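Local coordinates for protein D,D-dipeptidase/D,D-carboxypeptidase (Enterococcus faecalis, PDB 4MUQ) that is a zinc-dependent D,D-peptidase of vancomycin resistance, probably hydrolysing D-Ala-D-Ala dipeptides and trimming D-alanine from the ends of cell-wall precursors, at residues A[12-26]-A[235-247]. Numbering follows the deposited sequence. Where two conformers were deposited one is given.
Sequences EIYCGNLLLVNKNYP and YQISGNNIDGFVV. With PE3 (3,6,9,12,15,18,21,24,27,30,33,36,39-tridecaoxahentetracontane-1,41-diol), chain H; PE3 (3,6,9,12,15,18,21,24,27,30,33,36,39-tridecaoxahentetracontane-1,41-diol), chain I.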
loop_
_atom_site.group_PDB
_atom_site.type_symbol
_atom_site.label_atom_id
_atom_site.label_comp_id
_atom_site.label_asym_id
_atom_site.label_seq_id
_atom_site.Cartn_x
_atom_site.Cartn_y
_atom_site.Cartn_z
ATOM N N GLU A 12 -0.332 -17.410 5.019
ATOM C CA GLU A 12 -0.515 -16.592 3.825
ATOM C C GLU A 12 -1.316 -15.319 4.097
ATOM O O GLU A 12 -1.344 -14.410 3.263
ATOM C CB GLU A 12 -1.152 -17.410 2.697
ATOM C CG GLU A 12 -0.268 -18.556 2.216
ATOM C CD GLU A 12 -0.807 -19.224 0.966
ATOM O OE1 GLU A 12 -0.911 -18.540 -0.075
ATOM O OE2 GLU A 12 -1.126 -20.432 1.025
ATOM N N ILE A 13 -1.930 -15.217 5.279
ATOM C CA ILE A 13 -2.569 -13.943 5.643
ATOM C C ILE A 13 -1.551 -12.815 5.804
ATOM O O ILE A 13 -1.916 -11.645 5.853
ATOM C CB ILE A 13 -3.461 -14.013 6.925
ATOM C CG1 ILE A 13 -2.631 -14.220 8.190
ATOM C CG2 ILE A 13 -4.538 -15.079 6.807
ATOM C CD1 ILE A 13 -3.446 -14.071 9.464
ATOM N N TYR A 14 -0.273 -13.170 5.869
ATOM C CA TYR A 14 0.778 -12.196 6.112
ATOM C C TYR A 14 1.499 -11.809 4.824
ATOM O O TYR A 14 2.546 -11.141 4.868
ATOM C CB TYR A 14 1.738 -12.725 7.183
ATOM C CG TYR A 14 1.045 -13.084 8.483
ATOM C CD1 TYR A 14 0.390 -12.113 9.237
ATOM C CD2 TYR A 14 1.032 -14.397 8.951
ATOM C CE1 TYR A 14 -0.256 -12.435 10.416
ATOM C CE2 TYR A 14 0.394 -14.726 10.129
ATOM C CZ TYR A 14 -0.240 -13.745 10.862
ATOM O OH TYR A 14 -0.880 -14.085 12.035
ATOM N N CYS A 15 0.913 -12.175 3.682
ATOM C CA CYS A 15 1.414 -11.792 2.360
ATOM C C CYS A 15 0.344 -11.091 1.525
ATOM O O CYS A 15 -0.837 -11.389 1.669
ATOM C CB CYS A 15 1.888 -13.030 1.593
ATOM S SG CYS A 15 3.160 -14.012 2.424
ATOM N N GLY A 16 0.748 -10.172 0.646
ATOM C CA GLY A 16 -0.178 -9.600 -0.327
ATOM C C GLY A 16 -0.244 -8.079 -0.393
ATOM O O GLY A 16 0.322 -7.377 0.461
ATOM N N ASN A 17 -0.962 -7.575 -1.396
ATOM C CA ASN A 17 -1.064 -6.129 -1.625
ATOM C C ASN A 17 -1.828 -5.373 -0.551
ATOM O O ASN A 17 -1.693 -4.152 -0.434
ATOM C CB ASN A 17 -1.767 -5.811 -2.950
ATOM C CG ASN A 17 -0.943 -6.157 -4.167
ATOM O OD1 ASN A 17 0.271 -6.328 -4.091
ATOM N ND2 ASN A 17 -1.609 -6.226 -5.318
ATOM N N LEU A 18 -2.665 -6.084 0.204
ATOM C CA LEU A 18 -3.561 -5.428 1.155
ATOM C C LEU A 18 -3.175 -5.598 2.622
ATOM O O LEU A 18 -3.999 -5.381 3.513
ATOM C CB LEU A 18 -5.007 -5.872 0.923
ATOM C CG LEU A 18 -5.643 -5.289 -0.339
ATOM C CD1 LEU A 18 -6.876 -6.072 -0.753
ATOM C CD2 LEU A 18 -6.018 -3.836 -0.065
ATOM N N LEU A 19 -1.918 -5.945 2.890
ATOM C CA LEU A 19 -1.481 -6.054 4.273
ATOM C C LEU A 19 -1.684 -4.753 5.020
ATOM O O LEU A 19 -1.224 -3.691 4.578
ATOM C CB LEU A 19 0.011 -6.396 4.349
ATOM C CG LEU A 19 0.418 -7.717 3.712
ATOM C CD1 LEU A 19 1.926 -7.863 3.785
ATOM C CD2 LEU A 19 -0.287 -8.910 4.385
ATOM N N LEU A 20 -2.316 -4.829 6.184
ATOM C CA LEU A 20 -2.334 -3.690 7.086
ATOM C C LEU A 20 -1.151 -3.794 8.044
ATOM O O LEU A 20 -1.120 -4.676 8.910
ATOM C CB LEU A 20 -3.644 -3.649 7.870
ATOM C CG LEU A 20 -3.746 -2.507 8.887
ATOM C CD1 LEU A 20 -3.601 -1.145 8.208
ATOM C CD2 LEU A 20 -5.058 -2.573 9.620
ATOM N N VAL A 21 -0.164 -2.914 7.872
ATOM C CA VAL A 21 1.053 -2.926 8.679
ATOM C C VAL A 21 1.091 -1.628 9.466
ATOM O O VAL A 21 1.109 -0.540 8.881
ATOM C CB VAL A 21 2.313 -3.008 7.799
ATOM C CG1 VAL A 21 3.578 -3.011 8.660
ATOM C CG2 VAL A 21 2.264 -4.259 6.931
ATOM N N ASN A 22 1.016 -1.729 10.784
ATOM C CA ASN A 22 1.004 -0.541 11.637
ATOM C C ASN A 22 1.481 -0.931 13.033
ATOM O O ASN A 22 1.991 -2.046 13.224
ATOM C CB ASN A 22 -0.368 0.168 11.605
ATOM C CG ASN A 22 -1.481 -0.639 12.252
ATOM O OD1 ASN A 22 -1.233 -1.583 13.006
ATOM N ND2 ASN A 22 -2.714 -0.253 11.979
ATOM N N LYS A 23 1.331 -0.045 14.013
ATOM C CA LYS A 23 1.819 -0.336 15.358
ATOM C C LYS A 23 1.179 -1.603 15.922
ATOM O O LYS A 23 1.835 -2.381 16.613
ATOM C CB LYS A 23 1.572 0.839 16.306
ATOM C CG LYS A 23 2.128 0.619 17.704
ATOM C CD LYS A 23 1.762 1.764 18.637
ATOM C CE LYS A 23 2.329 1.539 20.031
ATOM N NZ LYS A 23 1.786 2.519 21.013
ATOM N N ASN A 24 -0.091 -1.814 15.606
ATOM C CA ASN A 24 -0.833 -2.977 16.092
ATOM C C ASN A 24 -0.458 -4.269 15.384
ATOM O O ASN A 24 -0.509 -5.342 15.983
ATOM C CB ASN A 24 -2.336 -2.752 15.936
ATOM C CG ASN A 24 -2.853 -1.627 16.797
ATOM O OD1 ASN A 24 -3.767 -0.894 16.398
ATOM N ND2 ASN A 24 -2.289 -1.483 17.978
ATOM N N TYR A 25 -0.098 -4.165 14.107
ATOM C CA TYR A 25 0.020 -5.338 13.254
ATOM C C TYR A 25 1.359 -5.338 12.532
ATOM O O TYR A 25 1.508 -4.692 11.494
ATOM C CB TYR A 25 -1.125 -5.366 12.237
ATOM C CG TYR A 25 -2.498 -5.229 12.863
ATOM C CD1 TYR A 25 -2.991 -6.197 13.727
ATOM C CD2 TYR A 25 -3.296 -4.128 12.587
ATOM C CE1 TYR A 25 -4.248 -6.069 14.304
ATOM C CE2 TYR A 25 -4.552 -3.992 13.159
ATOM C CZ TYR A 25 -5.009 -4.956 14.023
ATOM O OH TYR A 25 -6.266 -4.844 14.586
ATOM N N PRO A 26 2.325 -6.088 13.064
ATOM C CA PRO A 26 3.671 -6.050 12.478
ATOM C C PRO A 26 3.777 -6.842 11.175
ATOM O O PRO A 26 2.917 -7.663 10.844
ATOM C CB PRO A 26 4.527 -6.710 13.558
ATOM C CG PRO A 26 3.598 -7.708 14.190
ATOM C CD PRO A 26 2.263 -6.975 14.242
ATOM N N TYR A 235 -8.215 -13.031 -11.207
ATOM C CA TYR A 235 -8.453 -12.802 -9.786
ATOM C C TYR A 235 -7.172 -12.517 -9.017
ATOM O O TYR A 235 -6.077 -12.865 -9.463
ATOM C CB TYR A 235 -9.152 -14.006 -9.159
ATOM C CG TYR A 235 -8.258 -15.208 -8.977
ATOM C CD1 TYR A 235 -7.638 -15.460 -7.757
ATOM C CD2 TYR A 235 -8.033 -16.092 -10.024
ATOM C CE1 TYR A 235 -6.826 -16.557 -7.588
ATOM C CE2 TYR A 235 -7.223 -17.191 -9.864
ATOM C CZ TYR A 235 -6.622 -17.417 -8.644
ATOM O OH TYR A 235 -5.812 -18.516 -8.488
ATOM N N GLN A 236 -7.337 -11.900 -7.854
ATOM C CA GLN A 236 -6.242 -11.665 -6.923
ATOM C C GLN A 236 -6.692 -12.063 -5.534
ATOM O O GLN A 236 -7.877 -11.955 -5.202
ATOM C CB GLN A 236 -5.877 -10.185 -6.874
ATOM C CG GLN A 236 -5.304 -9.615 -8.149
ATOM C CD GLN A 236 -5.436 -8.105 -8.187
ATOM O OE1 GLN A 236 -6.541 -7.575 -8.318
ATOM N NE2 GLN A 236 -4.314 -7.405 -8.056
ATOM N N ILE A 237 -5.746 -12.531 -4.730
ATOM C CA ILE A 237 -5.987 -12.789 -3.320
ATOM C C ILE A 237 -4.873 -12.157 -2.502
ATOM O O ILE A 237 -3.694 -12.260 -2.857
ATOM C CB ILE A 237 -6.040 -14.305 -3.017
ATOM C CG1 ILE A 237 -7.117 -14.980 -3.868
ATOM C CG2 ILE A 237 -6.298 -14.540 -1.526
ATOM C CD1 ILE A 237 -7.171 -16.489 -3.719
ATOM N N SER A 238 -5.241 -11.488 -1.416
ATOM C CA SER A 238 -4.242 -10.954 -0.494
ATOM C C SER A 238 -4.632 -11.295 0.932
ATOM O O SER A 238 -5.815 -11.343 1.260
ATOM C CB SER A 238 -4.163 -9.428 -0.614
ATOM O OG SER A 238 -3.237 -8.905 0.333
ATOM N N GLY A 239 -3.646 -11.504 1.791
ATOM C CA GLY A 239 -3.906 -11.458 3.218
ATOM C C GLY A 239 -4.145 -10.018 3.660
ATOM O O GLY A 239 -3.740 -9.053 2.969
ATOM N N ASN A 240 -4.765 -9.844 4.824
ATOM C CA ASN A 240 -4.900 -8.502 5.384
ATOM C C ASN A 240 -3.924 -8.221 6.529
ATOM O O ASN A 240 -3.956 -7.145 7.138
ATOM C CB ASN A 240 -6.340 -8.180 5.789
ATOM C CG ASN A 240 -6.849 -9.030 6.949
ATOM O OD1 ASN A 240 -6.110 -9.812 7.567
ATOM N ND2 ASN A 240 -8.136 -8.877 7.253
ATOM N N ASN A 241 -3.069 -9.205 6.801
ATOM C CA ASN A 241 -2.027 -9.140 7.834
ATOM C C ASN A 241 -2.547 -9.368 9.247
ATOM O O ASN A 241 -1.807 -9.223 10.223
ATOM C CB ASN A 241 -1.227 -7.820 7.782
ATOM C CG ASN A 241 0.175 -7.978 8.321
ATOM O OD1 ASN A 241 0.825 -9.007 8.110
ATOM N ND2 ASN A 241 0.662 -6.953 9.030
ATOM N N ILE A 242 -3.817 -9.750 9.355
ATOM C CA ILE A 242 -4.447 -9.846 10.667
ATOM C C ILE A 242 -5.197 -11.159 10.874
ATOM O O ILE A 242 -4.897 -11.927 11.789
ATOM C CB ILE A 242 -5.452 -8.688 10.895
ATOM C CG1 ILE A 242 -4.814 -7.330 10.601
ATOM C CG2 ILE A 242 -6.010 -8.734 12.316
ATOM C CD1 ILE A 242 -5.809 -6.177 10.682
ATOM N N ASP A 243 -6.176 -11.423 10.018
ATOM C CA ASP A 243 -7.112 -12.487 10.324
ATOM C C ASP A 243 -7.738 -13.159 9.121
ATOM O O ASP A 243 -8.566 -14.034 9.298
ATOM C CB ASP A 243 -8.212 -11.957 11.262
ATOM C CG ASP A 243 -8.909 -10.708 10.714
ATOM O OD1 ASP A 243 -9.028 -10.580 9.478
ATOM O OD2 ASP A 243 -9.353 -9.864 11.527
ATOM N N GLY A 244 -7.376 -12.769 7.907
ATOM C CA GLY A 244 -8.031 -13.357 6.751
ATOM C C GLY A 244 -7.562 -12.817 5.416
ATOM O O GLY A 244 -6.482 -12.199 5.294
ATOM N N PHE A 245 -8.398 -13.044 4.409
ATOM C CA PHE A 245 -8.036 -12.798 3.032
ATOM C C PHE A 245 -9.049 -11.886 2.360
ATOM O O PHE A 245 -10.244 -11.912 2.686
ATOM C CB PHE A 245 -7.944 -14.124 2.267
ATOM C CG PHE A 245 -6.961 -15.103 2.849
ATOM C CD1 PHE A 245 -5.600 -14.988 2.570
ATOM C CD2 PHE A 245 -7.386 -16.125 3.684
ATOM C CE1 PHE A 245 -4.690 -15.889 3.103
ATOM C CE2 PHE A 245 -6.478 -17.029 4.225
ATOM C CZ PHE A 245 -5.125 -16.910 3.932
ATOM N N VAL A 246 -8.563 -11.088 1.416
ATOM C CA VAL A 246 -9.418 -10.304 0.543
ATOM C C VAL A 246 -9.262 -10.829 -0.880
ATOM O O VAL A 246 -8.140 -10.930 -1.402
ATOM C CB VAL A 246 -9.063 -8.815 0.600
ATOM C CG1 VAL A 246 -9.926 -8.024 -0.377
ATOM C CG2 VAL A 246 -9.263 -8.303 2.010
ATOM N N VAL A 247 -10.387 -11.164 -1.496
ATOM C CA VAL A 247 -10.416 -11.741 -2.831
ATOM C C VAL A 247 -10.999 -10.727 -3.809
ATOM O O VAL A 247 -12.067 -10.151 -3.551
ATOM C CB VAL A 247 -11.275 -13.032 -2.858
ATOM C CG1 VAL A 247 -11.288 -13.640 -4.249
ATOM C CG2 VAL A 247 -10.751 -14.025 -1.825
HETATM O O43 PE3 H . -5.085 1.372 18.788
HETATM C C42 PE3 H . -4.610 1.934 17.562
HETATM C C41 PE3 H . -3.733 3.178 17.790
HETATM O O40 PE3 H . -3.308 3.624 16.479
HETATM C C39 PE3 H . -2.637 2.463 15.989
HETATM C C38 PE3 H . -2.055 2.420 14.619
HETATM O O37 PE3 H . -1.538 1.085 14.619
HETATM O O43 PE3 I . -6.103 -7.535 -14.933
HETATM C C42 PE3 I . -5.885 -6.806 -13.719
HETATM C C41 PE3 I . -4.721 -7.414 -12.926
HETATM O O40 PE3 I . -4.985 -8.790 -12.574
HETATM C C39 PE3 I . -3.870 -9.320 -11.820
HETATM C C38 PE3 I . -4.066 -10.782 -11.403
HETATM O O37 PE3 I . -4.221 -11.644 -12.544
HETATM O O HOH W 1 3.313 -9.607 7.292
HETATM O O HOH W 2 -2.729 -11.877 13.340
HETATM O O HOH W 3 -2.247 -9.309 -3.459
HETATM O O HOH W 4 0.445 -8.800 11.824
#
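Asn241 of the beta hairpin formed by strands 234-239 and 244-250 plugs into the loop 12-26, which follows strand 3-9. With CG roughly anti to the backbone N (chi1 -153°), Asn241 ND2 donates to Leu20 O (2.9 Å) and Pro26 O (3.0 Å), drawing together two carbonyls six residues apart. ND2 lies above both carbonyl planes; relative to the amide, Leu20 O is nearly in plane and Pro26 O tilted 19° from it. Within the hairpin connection Asn240 OD1 accepts from Ile242 N, an Asx turn, from Asp243 N, which adds an Asx motif, and also from Gly244 N.

On the buried side Ile13 and Phe245 pack closely: Ile13 CG2 sits over the ring face, 3.5 Å from Phe245 CZ. Ser238 OG, buried, accepts from Leu18 N at 2.9 Å and donates to Gly239 O, so one hydroxyl joins the type I turn 16-19 to strand 234-239.

Toward solvent the fit is looser: exposed Cys15 turns its side chain away, though its O accepts from Gly239 N (2.8 Å). A water links Tyr14 O to Asn241 OD1. The Tyr25 contact is close though partly exposed, Ile242 CD1 standing 3.6 Å from the ring centroid with Asn24 CB over the opposite face.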